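Local coordinates for SusD superfamily protein (Bacteroides vulgatus, PDB 3MYV) that probably binds polysaccharides at the outer membrane of the cell as a SusD-like protein, at residues F128-P131 and Y132-K136; H147-G150 and T151-P155; E421-D424 and W425-K429. All coordinates share one frame; numbering follows the deposited sequence.

Interaction 1. Residues F128-P131 and Y132-K136; sequences FGYP and YTKDK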
ATOM      1  N   PHE A 128      10.686  -1.007   7.776  1.00 16.33           N
ATOM      2  CA  PHE A 128      11.870  -1.027   8.653  1.00 13.34           C
ATOM      3  C   PHE A 128      12.247  -2.374   9.284  1.00 12.52           C
ATOM      4  O   PHE A 128      13.326  -2.495   9.850  1.00 16.04           O
ATOM      5  CB  PHE A 128      11.767   0.071   9.717  1.00 13.46           C
ATOM      6  CG  PHE A 128      11.768   1.439   9.132  1.00 13.45           C
ATOM      7  CD1 PHE A 128      12.978   2.093   8.863  1.00 14.83           C
ATOM      8  CD2 PHE A 128      10.586   2.074   8.798  1.00 14.85           C
ATOM      9  CE1 PHE A 128      12.983   3.352   8.297  1.00 13.60           C
ATOM     10  CE2 PHE A 128      10.596   3.352   8.215  1.00 15.20           C
ATOM     11  CZ  PHE A 128      11.792   3.977   7.960  1.00 13.78           C
ATOM     12  N   GLY A 129      11.375  -3.373   9.146  1.00 10.44           N
ATOM     13  CA  GLY A 129      11.647  -4.733   9.553  1.00 13.45           C
ATOM     14  C   GLY A 129      11.579  -5.691   8.393  1.00 14.64           C
ATOM     15  O   GLY A 129      10.946  -5.404   7.361  1.00 14.78           O
ATOM     16  N   TYR A 130      12.288  -6.813   8.542  1.00 14.23           N
ATOM     17  CA  TYR A 130      12.290  -7.846   7.535  1.00 14.89           C
ATOM     18  C   TYR A 130      10.883  -8.467   7.497  1.00 14.24           C
ATOM     19  O   TYR A 130      10.128  -8.401   8.499  1.00 12.88           O
ATOM     20  CB  TYR A 130      13.388  -8.890   7.850  1.00 12.41           C
ATOM     21  CG  TYR A 130      14.781  -8.398   7.541  1.00 14.86           C
ATOM     22  CD1 TYR A 130      15.461  -7.558   8.422  1.00 14.10           C
ATOM     23  CD2 TYR A 130      15.415  -8.744   6.353  1.00 18.96           C
ATOM     24  CE1 TYR A 130      16.733  -7.095   8.125  1.00 14.73           C
ATOM     25  CE2 TYR A 130      16.686  -8.294   6.057  1.00 18.46           C
ATOM     26  CZ  TYR A 130      17.345  -7.469   6.936  1.00 15.58           C
ATOM     27  OH  TYR A 130      18.628  -7.025   6.638  1.00 17.79           O
ATOM     28  N   PRO A 131      10.495  -9.037   6.345  1.00 15.26           N
ATOM     29  CA  PRO A 131       9.147  -9.614   6.257  1.00 15.87           C
ATOM     30  C   PRO A 131       8.861 -10.586   7.381  1.00 15.16           C
ATOM     31  O   PRO A 131       9.704 -11.435   7.720  1.00 15.37           O
ATOM     32  CB  PRO A 131       9.174 -10.363   4.905  1.00 17.67           C
ATOM     33  CG  PRO A 131      10.196  -9.647   4.123  1.00 16.20           C
ATOM     34  CD  PRO A 131      11.247  -9.239   5.092  1.00 15.40           C
ATOM     35  N   TYR A 132       7.668 -10.472   7.956  1.00 14.96           N
ATOM     36  CA  TYR A 132       7.265 -11.412   8.996  1.00 17.21           C
ATOM     37  C   TYR A 132       7.535 -12.847   8.607  1.00 18.08           C
ATOM     38  O   TYR A 132       8.012 -13.647   9.435  1.00 17.42           O
ATOM     39  CB  TYR A 132       5.782 -11.256   9.353  1.00 17.09           C
ATOM     40  CG  TYR A 132       5.346 -12.281  10.374  1.00 15.99           C
ATOM     41  CD1 TYR A 132       5.525 -12.050  11.719  1.00 18.22           C
ATOM     42  CD2 TYR A 132       4.807 -13.515   9.984  1.00 14.42           C
ATOM     43  CE1 TYR A 132       5.153 -12.969  12.655  1.00 14.77           C
ATOM     44  CE2 TYR A 132       4.444 -14.453  10.920  1.00 16.34           C
ATOM     45  CZ  TYR A 132       4.616 -14.176  12.259  1.00 15.63           C
ATOM     46  OH  TYR A 132       4.272 -15.109  13.210  1.00 16.76           O
ATOM     47  N   THR A 133       7.213 -13.180   7.353  1.00 17.91           N
ATOM     48  CA  THR A 133       7.305 -14.553   6.875  1.00 17.25           C
ATOM     49  C   THR A 133       8.744 -15.043   6.754  1.00 17.99           C
ATOM     50  O   THR A 133       8.956 -16.231   6.667  1.00 16.17           O
ATOM     51  CB  THR A 133       6.558 -14.723   5.522  1.00 19.20           C
ATOM     52  OG1 THR A 133       6.869 -13.620   4.667  1.00 23.73           O
ATOM     53  CG2 THR A 133       5.062 -14.752   5.765  1.00 17.66           C
ATOM     54  N   LYS A 134       9.746 -14.168   6.818  1.00 16.20           N
ATOM     55  CA  LYS A 134      11.154 -14.648   6.815  1.00 16.32           C
ATOM     56  C   LYS A 134      11.518 -15.514   8.030  1.00 18.64           C
ATOM     57  O   LYS A 134      12.237 -16.522   7.918  1.00 15.48           O
ATOM     58  CB  LYS A 134      12.148 -13.477   6.720  1.00 16.83           C
ATOM     59  CG  LYS A 134      13.604 -13.930   6.596  1.00 16.38           C
ATOM     60  CD  LYS A 134      14.543 -12.756   6.507  1.00 18.64           C
ATOM     61  CE  LYS A 134      15.949 -13.233   6.227  1.00 21.15           C
ATOM     62  NZ  LYS A 134      16.908 -12.084   6.280  1.00 22.23           N
ATOM     63  N   ASP A 135      10.989 -15.133   9.181  1.00 18.50           N
ATOM     64  CA  ASP A 135      11.548 -15.562  10.449  1.00 19.40           C
ATOM     65  C   ASP A 135      10.547 -15.463  11.592  1.00 17.92           C
ATOM     66  O   ASP A 135      10.931 -15.241  12.749  1.00 19.53           O
ATOM     67  CB  ASP A 135      12.766 -14.682  10.741  1.00 19.97           C
ATOM     68  CG  ASP A 135      12.396 -13.217  10.949  1.00 18.37           C
ATOM     69  OD1 ASP A 135      11.214 -12.854  10.780  1.00 19.93           O
ATOM     70  OD2 ASP A 135      13.305 -12.437  11.317  1.00 21.52           O
ATOM     71  N   LYS A 136       9.267 -15.639  11.279  1.00 16.65           N
ATOM     72  CA  LYS A 136       8.190 -15.485  12.250  1.00 16.67           C
ATOM     73  C   LYS A 136       8.307 -14.168  13.018  1.00 16.84           C
ATOM     74  O   LYS A 136       8.042 -14.105  14.223  1.00 19.56           O
ATOM     75  CB  LYS A 136       8.137 -16.696  13.202  1.00 19.69           C
ATOM     76  CG  LYS A 136       7.703 -18.014  12.534  1.00 27.85           C
ATOM     77  CD  LYS A 136       6.197 -18.060  12.363  1.00 39.15           C
ATOM     78  CE  LYS A 136       5.688 -19.314  11.634  1.00 43.85           C
ATOM     79  NZ  LYS A 136       4.401 -19.002  10.903  1.00 38.87           N
TER
HETATM   80  O   HOH W   1      10.724 -10.199  10.696  1.00 17.22           O
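Pro-131, Lys-134 and Tyr-130 carry this local contact, in which the loop after helix 103-128 runs straight into the short, weakly bonded helix 132-135. Pro-131 sits just before that helix. Its carbonyl takes the N-H of Lys-134, with Lys-134 N 2.9 Å from Pro-131 O and an N-H...O angle of 152°. The side chain of Lys-134 begins beside the same carbonyl, with its CB 3.3 Å from Pro-131 O. CG is anti to the backbone N (chi1 -175°), and the rest of the chain is fully extended. This sends Lys-134 alongside Tyr-130, both pointing the same way. The ammonium end approaches the tyrosine ring obliquely, with NZ 3.7 Å from Tyr-130 CD2, while CD of the lysine lies a little farther from that same ring carbon. The Lys-134 ammonium is hydrogen-bonded to the backbone carbonyl of Trp-425 and has a long, weak ion pair with Asp-426. Pro-131 CB also lies 4.0 Å from Thr-133 OG1, and that hydroxyl is hydrogen-bonded to the carbonyl of Arg-403.

A water joins the loop to Asp-135. It lies 2.9 Å from Tyr-130 O and 2.7 Å from Asp-135 OD1 and can donate to both, although it has more acceptors nearby than protons. Asp-135 also receives weak bonds from the backbone N-H groups of Gly-137, Ala-138 and Ser-139. The ring of Tyr-132 meets those of His-203 and Tyr-164.

The chemistry is divided. Backbone and water hold the turn, while the long lysine uses the tyrosine ring as a flank and carries its charge to a carbonyl elsewhere, which probably ties this small helix to the C-terminal part of the chain.

Interaction 2. Residues H147-G150 and T151-P155; sequences HLVG and TYENP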
ATOM      1  N   HIS A 147       0.859   2.674  22.605  1.00 17.47           N
ATOM      2  CA  HIS A 147       0.413   3.409  23.787  1.00 20.05           C
ATOM      3  C   HIS A 147       0.684   4.892  23.607  1.00 16.84           C
ATOM      4  O   HIS A 147       1.386   5.309  22.667  1.00 17.03           O
ATOM      5  CB  HIS A 147       1.186   2.952  25.026  1.00 21.08           C
ATOM      6  CG  HIS A 147       2.659   3.185  24.917  1.00 18.95           C
ATOM      7  ND1 HIS A 147       3.480   2.375  24.162  1.00 20.60           N
ATOM      8  CD2 HIS A 147       3.455   4.142  25.448  1.00 20.33           C
ATOM      9  CE1 HIS A 147       4.722   2.818  24.247  1.00 21.57           C
ATOM     10  NE2 HIS A 147       4.732   3.894  25.019  1.00 17.38           N
ATOM     11  N   LEU A 148       0.176   5.667  24.551  1.00 17.71           N
ATOM     12  CA  LEU A 148       0.438   7.074  24.659  1.00 18.51           C
ATOM     13  C   LEU A 148       1.844   7.279  25.212  1.00 19.52           C
ATOM     14  O   LEU A 148       2.131   6.936  26.390  1.00 19.78           O
ATOM     15  CB  LEU A 148      -0.576   7.726  25.614  1.00 21.30           C
ATOM     16  CG  LEU A 148      -0.453   9.243  25.749  1.00 25.37           C
ATOM     17  CD1 LEU A 148      -0.937   9.919  24.500  1.00 24.54           C
ATOM     18  CD2 LEU A 148      -1.210   9.769  26.970  1.00 32.06           C
ATOM     19  N   VAL A 149       2.730   7.820  24.386  1.00 18.41           N
ATOM     20  CA  VAL A 149       4.155   7.887  24.759  1.00 17.49           C
ATOM     21  C   VAL A 149       4.379   9.011  25.778  1.00 19.75           C
ATOM     22  O   VAL A 149       3.868  10.108  25.623  1.00 16.38           O
ATOM     23  CB  VAL A 149       5.051   8.080  23.508  1.00 19.03           C
ATOM     24  CG1 VAL A 149       6.497   8.363  23.887  1.00 20.13           C
ATOM     25  CG2 VAL A 149       4.949   6.868  22.610  1.00 14.36           C
ATOM     26  N   GLY A 150       5.174   8.734  26.815  1.00 19.22           N
ATOM     27  CA  GLY A 150       5.464   9.738  27.849  1.00 19.90           C
ATOM     28  C   GLY A 150       6.234  10.936  27.297  1.00 17.36           C
ATOM     29  O   GLY A 150       6.886  10.842  26.258  1.00 17.88           O
ATOM     30  N   THR A 151       6.160  12.050  28.003  1.00 15.71           N
ATOM     31  CA  THR A 151       6.809  13.296  27.591  1.00 15.12           C
ATOM     32  C   THR A 151       8.268  13.066  27.225  1.00 16.19           C
ATOM     33  O   THR A 151       8.691  13.482  26.156  1.00 13.68           O
ATOM     34  CB  THR A 151       6.697  14.349  28.665  1.00 15.05           C
ATOM     35  OG1 THR A 151       5.320  14.551  28.974  1.00 18.06           O
ATOM     36  CG2 THR A 151       7.332  15.699  28.226  1.00 17.50           C
ATOM     37  N   TYR A 152       9.014  12.370  28.086  1.00 14.25           N
ATOM     38  CA  TYR A 152      10.458  12.119  27.843  1.00 16.13           C
ATOM     39  C   TYR A 152      10.827  10.658  27.555  1.00 17.15           C
ATOM     40  O   TYR A 152      12.009  10.252  27.691  1.00 15.90           O
ATOM     41  CB  TYR A 152      11.267  12.656  29.019  1.00 18.45           C
ATOM     42  CG  TYR A 152      11.001  14.099  29.320  1.00 22.43           C
ATOM     43  CD1 TYR A 152      11.377  15.110  28.415  1.00 20.71           C
ATOM     44  CD2 TYR A 152      10.351  14.471  30.479  1.00 15.02           C
ATOM     45  CE1 TYR A 152      11.124  16.421  28.686  1.00 21.88           C
ATOM     46  CE2 TYR A 152      10.089  15.796  30.751  1.00 17.78           C
ATOM     47  CZ  TYR A 152      10.478  16.764  29.856  1.00 22.64           C
ATOM     48  OH  TYR A 152      10.213  18.076  30.157  1.00 20.55           O
ATOM     49  N   GLU A 153       9.817   9.878  27.168  1.00 15.96           N
ATOM     50  CA  GLU A 153       9.965   8.479  26.781  1.00 15.59           C
ATOM     51  C   GLU A 153      10.397   8.398  25.313  1.00 14.69           C
ATOM     52  O   GLU A 153       9.852   9.087  24.453  1.00 17.81           O
ATOM     53  CB  GLU A 153       8.625   7.748  26.940  1.00 16.04           C
ATOM     54  CG  GLU A 153       8.658   6.272  26.609  1.00 17.52           C
ATOM     55  CD  GLU A 153       7.275   5.665  26.457  1.00 23.61           C
ATOM     56  OE1 GLU A 153       6.279   6.245  26.958  1.00 19.69           O
ATOM     57  OE2 GLU A 153       7.201   4.598  25.835  1.00 20.62           O
ATOM     58  N   ASN A 154      11.357   7.520  25.032  1.00 16.48           N
ATOM     59  CA  ASN A 154      11.788   7.234  23.663  1.00 17.75           C
ATOM     60  C   ASN A 154      11.613   5.739  23.450  1.00 17.66           C
ATOM     61  O   ASN A 154      12.456   4.962  23.894  1.00 16.59           O
ATOM     62  CB  ASN A 154      13.245   7.630  23.466  1.00 18.64           C
ATOM     63  CG  ASN A 154      13.491   9.080  23.792  1.00 22.79           C
ATOM     64  OD1 ASN A 154      14.184   9.401  24.755  1.00 23.46           O
ATOM     65  ND2 ASN A 154      12.852   9.962  23.045  1.00 15.96           N
ATOM     66  N   PRO A 155      10.497   5.332  22.829  1.00 17.83           N
ATOM     67  CA  PRO A 155      10.238   3.895  22.739  1.00 20.00           C
ATOM     68  C   PRO A 155      11.339   3.152  21.994  1.00 17.84           C
ATOM     69  O   PRO A 155      11.868   3.668  21.015  1.00 17.95           O
ATOM     70  CB  PRO A 155       8.930   3.814  21.966  1.00 22.11           C
ATOM     71  CG  PRO A 155       8.276   5.146  22.134  1.00 20.86           C
ATOM     72  CD  PRO A 155       9.395   6.138  22.268  1.00 19.60           C
TER
HETATM   73  O   HOH W   2       8.530  11.552  23.991  1.00 27.31           O
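Glu-153 reaches His-147 and Gly-150 with one carboxylate oxygen each. OE2 accepts the N-H of His-147, with NE2 2.7 Å from Glu-153 OE2, through the syn lone pair. The imidazole and the carboxylate come from opposite directions and lie nearly coplanar, 5° apart, and the acid sits at the edge of the ring. OE1 takes the backbone N-H of Gly-150, with N 2.7 Å from Glu-153 OE1 and an almost straight bond of 178°. That donor arrives on the anti side, somewhat out of the carboxylate plane. Two bonds to different donors fix the rotation of the acid group.

The carboxylate reaches these donors because the Glu-153 chain is extended, with CG anti to the backbone N (chi1 -178°). The main chain brings its start back as well. Gly-150 to Glu-153 form a type I beta turn in the surface loop between strands 140-143 and 157-159. Its closing bond runs from Glu-153 N to Gly-150 O, at 3.2 Å. A water near the turn lies 2.9 Å from Gly-150 O and 2.8 Å from Glu-153 O. It can donate to either, though it has more acceptors than protons.

Val-149 packs against the Glu-153 side chain. The two cross at about a right angle, with Val-149 CG1 3.7 Å from OE1 of Glu-153. The other methyl, Val-149 CG2, meets Pro-155 CG at 3.8 Å, the two side chains reaching toward each other. Farther out, Pro-155 packs on Ile-145, and Leu-148 touches Asn-88 and Asn-91 of helix 77-94.

Interaction 3. Residues E421-D424 and W425-K429; sequences EEVD and WDFYK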
ATOM      1  N   GLU A 421      20.354  -6.329  -9.367  1.00 18.41           N
ATOM      2  CA  GLU A 421      19.667  -7.232 -10.290  1.00 17.71           C
ATOM      3  C   GLU A 421      18.900  -8.367  -9.625  1.00 17.01           C
ATOM      4  O   GLU A 421      17.999  -8.949 -10.232  1.00 19.03           O
ATOM      5  CB  GLU A 421      20.670  -7.823 -11.289  1.00 21.72           C
ATOM      6  CG  GLU A 421      21.275  -6.789 -12.223  1.00 22.53           C
ATOM      7  CD  GLU A 421      22.104  -7.395 -13.330  1.00 26.85           C
ATOM      8  OE1 GLU A 421      22.411  -8.604 -13.289  1.00 27.29           O
ATOM      9  OE2 GLU A 421      22.443  -6.653 -14.252  1.00 29.03           O
ATOM     10  N   GLU A 422      19.288  -8.726  -8.405  1.00 18.15           N
ATOM     11  CA  GLU A 422      18.562  -9.729  -7.634  1.00 19.55           C
ATOM     12  C   GLU A 422      18.371  -9.223  -6.221  1.00 21.11           C
ATOM     13  O   GLU A 422      19.343  -8.864  -5.547  1.00 22.97           O
ATOM     14  CB  GLU A 422      19.312 -11.068  -7.624  1.00 21.75           C
ATOM     15  CG  GLU A 422      19.407 -11.671  -9.007  1.00 24.02           C
ATOM     16  CD  GLU A 422      19.889 -13.113  -9.022  1.00 35.57           C
ATOM     17  OE1 GLU A 422      20.489 -13.581  -8.036  1.00 40.57           O
ATOM     18  OE2 GLU A 422      19.666 -13.784 -10.051  1.00 43.01           O
ATOM     19  N   VAL A 423      17.120  -9.130  -5.795  1.00 18.67           N
ATOM     20  CA  VAL A 423      16.785  -8.661  -4.444  1.00 17.42           C
ATOM     21  C   VAL A 423      15.908  -9.709  -3.771  1.00 18.96           C
ATOM     22  O   VAL A 423      14.912 -10.166  -4.345  1.00 17.67           O
ATOM     23  CB  VAL A 423      16.066  -7.311  -4.485  1.00 18.52           C
ATOM     24  CG1 VAL A 423      15.497  -6.948  -3.097  1.00 13.09           C
ATOM     25  CG2 VAL A 423      17.031  -6.232  -5.017  1.00 18.04           C
ATOM     26  N   ASP A 424      16.281 -10.108  -2.558  1.00 17.31           N
ATOM     27  CA  ASP A 424      15.474 -11.042  -1.795  1.00 16.75           C
ATOM     28  C   ASP A 424      15.527 -10.613  -0.347  1.00 13.93           C
ATOM     29  O   ASP A 424      16.112  -9.577  -0.041  1.00 16.92           O
ATOM     30  CB  ASP A 424      15.953 -12.489  -2.002  1.00 16.19           C
ATOM     31  CG  ASP A 424      17.297 -12.766  -1.431  1.00 22.13           C
ATOM     32  OD1 ASP A 424      17.825 -11.991  -0.601  1.00 23.69           O
ATOM     33  OD2 ASP A 424      17.832 -13.821  -1.824  1.00 25.61           O
ATOM     34  N   TRP A 425      14.942 -11.395   0.546  1.00 15.64           N
ATOM     35  CA  TRP A 425      14.831 -10.968   1.934  1.00 15.58           C
ATOM     36  C   TRP A 425      16.138 -11.080   2.750  1.00 15.83           C
ATOM     37  O   TRP A 425      16.143 -10.832   3.956  1.00 17.73           O
ATOM     38  CB  TRP A 425      13.630 -11.628   2.605  1.00 14.53           C
ATOM     39  CG  TRP A 425      13.640 -13.105   2.762  1.00 19.91           C
ATOM     40  CD1 TRP A 425      14.733 -13.921   2.804  1.00 16.09           C
ATOM     41  CD2 TRP A 425      12.493 -13.956   2.962  1.00 16.90           C
ATOM     42  NE1 TRP A 425      14.339 -15.234   2.984  1.00 19.69           N
ATOM     43  CE2 TRP A 425      12.974 -15.280   3.107  1.00 15.40           C
ATOM     44  CE3 TRP A 425      11.120 -13.727   3.069  1.00 13.24           C
ATOM     45  CZ2 TRP A 425      12.121 -16.374   3.304  1.00 15.77           C
ATOM     46  CZ3 TRP A 425      10.264 -14.824   3.266  1.00 15.41           C
ATOM     47  CH2 TRP A 425      10.768 -16.122   3.379  1.00 21.61           C
ATOM     48  N   ASP A 426      17.222 -11.493   2.105  1.00 17.28           N
ATOM     49  CA  ASP A 426      18.554 -11.519   2.737  1.00 18.17           C
ATOM     50  C   ASP A 426      19.360 -10.288   2.356  1.00 20.80           C
ATOM     51  O   ASP A 426      20.441 -10.067   2.901  1.00 21.15           O
ATOM     52  CB  ASP A 426      19.326 -12.762   2.318  1.00 20.48           C
ATOM     53  CG  ASP A 426      18.710 -14.049   2.850  1.00 22.90           C
ATOM     54  OD1 ASP A 426      18.133 -14.045   3.943  1.00 22.06           O
ATOM     55  OD2 ASP A 426      18.842 -15.070   2.166  1.00 26.56           O
ATOM     56  N   PHE A 427      18.847  -9.488   1.421  1.00 19.45           N
ATOM     57  CA  PHE A 427      19.506  -8.243   1.018  1.00 19.67           C
ATOM     58  C   PHE A 427      19.339  -7.191   2.095  1.00 15.69           C
ATOM     59  O   PHE A 427      18.217  -6.881   2.483  1.00 18.67           O
ATOM     60  CB  PHE A 427      18.869  -7.728  -0.268  1.00 20.74           C
ATOM     61  CG  PHE A 427      19.537  -6.517  -0.849  1.00 19.66           C
ATOM     62  CD1 PHE A 427      20.921  -6.399  -0.887  1.00 21.50           C
ATOM     63  CD2 PHE A 427      18.774  -5.529  -1.451  1.00 15.89           C
ATOM     64  CE1 PHE A 427      21.522  -5.287  -1.462  1.00 25.17           C
ATOM     65  CE2 PHE A 427      19.361  -4.451  -2.032  1.00 22.06           C
ATOM     66  CZ  PHE A 427      20.738  -4.323  -2.044  1.00 16.93           C
ATOM     67  N   TYR A 428      20.446  -6.623   2.574  1.00 16.32           N
ATOM     68  CA  TYR A 428      20.380  -5.792   3.780  1.00 15.82           C
ATOM     69  C   TYR A 428      19.560  -4.534   3.557  1.00 16.55           C
ATOM     70  O   TYR A 428      19.025  -3.959   4.520  1.00 14.79           O
ATOM     71  CB  TYR A 428      21.769  -5.483   4.347  1.00 17.36           C
ATOM     72  CG  TYR A 428      22.552  -4.363   3.681  1.00 15.89           C
ATOM     73  CD1 TYR A 428      23.275  -4.580   2.516  1.00 21.61           C
ATOM     74  CD2 TYR A 428      22.605  -3.105   4.248  1.00 22.35           C
ATOM     75  CE1 TYR A 428      24.005  -3.570   1.922  1.00 21.87           C
ATOM     76  CE2 TYR A 428      23.334  -2.093   3.679  1.00 17.47           C
ATOM     77  CZ  TYR A 428      24.033  -2.325   2.506  1.00 20.02           C
ATOM     78  OH  TYR A 428      24.750  -1.306   1.924  1.00 22.16           O
ATOM     79  N   LYS A 429      19.429  -4.125   2.293  1.00 14.18           N
ATOM     80  CA  LYS A 429      18.660  -2.921   1.985  1.00 15.02           C
ATOM     81  C   LYS A 429      17.215  -3.225   1.615  1.00 15.22           C
ATOM     82  O   LYS A 429      16.516  -2.336   1.127  1.00 15.94           O
ATOM     83  CB  LYS A 429      19.375  -2.075   0.930  1.00 13.17           C
ATOM     84  CG  LYS A 429      20.722  -1.579   1.452  1.00 16.14           C
ATOM     85  CD  LYS A 429      21.304  -0.475   0.638  1.00 22.38           C
ATOM     86  CE  LYS A 429      21.898  -0.973  -0.673  1.00 23.94           C
ATOM     87  NZ  LYS A 429      22.686   0.109  -1.319  1.00 20.26           N
TER
HETATM   88  O   HOH W   3      19.516 -15.060  -0.279  1.00 27.57           O
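Asp-424 provides both acceptors that shape this turn. Its carboxylate oxygen OD1 receives the backbone N-H of Asp-426, with Asp-426 N 2.8 Å from Asp-424 OD1 and an N-H...O angle of 151°. The donor comes from above the carboxylate plane. Its main-chain oxygen is used as well: Asp-424 O takes the N-H of Phe-427, whose N is 3.1 Å away. The first torsion places the aspartate CG between the backbone N and the carbonyl carbon (chi1 67°), and this swings OD1 over the following residues.

Together the two bonds make an Asx turn set on a type I beta turn from Asp-424 to Phe-427. The turn leaves strand 422-423, which pairs antiparallel with strand 408-409, and Val-423 is backbone-bonded to Ile-408. With an alanine here instead of Asp-424, the N-H of Asp-426 is likely to lose its carboxylate acceptor and the bridging water one of its two acids.

That water satisfies the other oxygen. It donates to Asp-424 OD2 at 2.6 Å and to Asp-426 OD2 at 2.5 Å, so it bridges two acids whose like charges, with OD1 of Asp-424 4.3 Å from OD2 of Asp-426, would probably repel. The remaining oxygen of Asp-426, OD1, has a long and weak ion pair with Lys-134. One donor is left over: the N-H of Asp-424 is buried here with no partner in the model.

Val-423 packs against Phe-427, with Val-423 CG1 approaching the ring obliquely, 3.9 Å from Phe-427 CD2, and CG2 4.0 Å from the same carbon. The phenylalanine ring also meets Phe-63, and Lys-429 gives its ammonium to the carbonyl of that residue.

In the fold
Interactions 1 and 3 touch, although they are far apart in sequence. Their centres are about 13 Å apart. Lys-134 NZ is 2.7 Å from Trp-425 O, a probable hydrogen bond. Tyr-130 packs beside it, with Tyr-130 CD2 3.3 Å from Trp-425 O and Tyr-130 OH 3.6 Å from Tyr-428 CA. Interaction 2 touches neither. Its centre is about 25 Å from that of interaction 1 and about 34 Å from that of interaction 3, and its nearest atoms are about 12 Å and 20 Å from theirs. None of the three includes a residue of the sodium site, formed by Asn-254, Ser-255, Asp-258, Pro-260 and Leu-325.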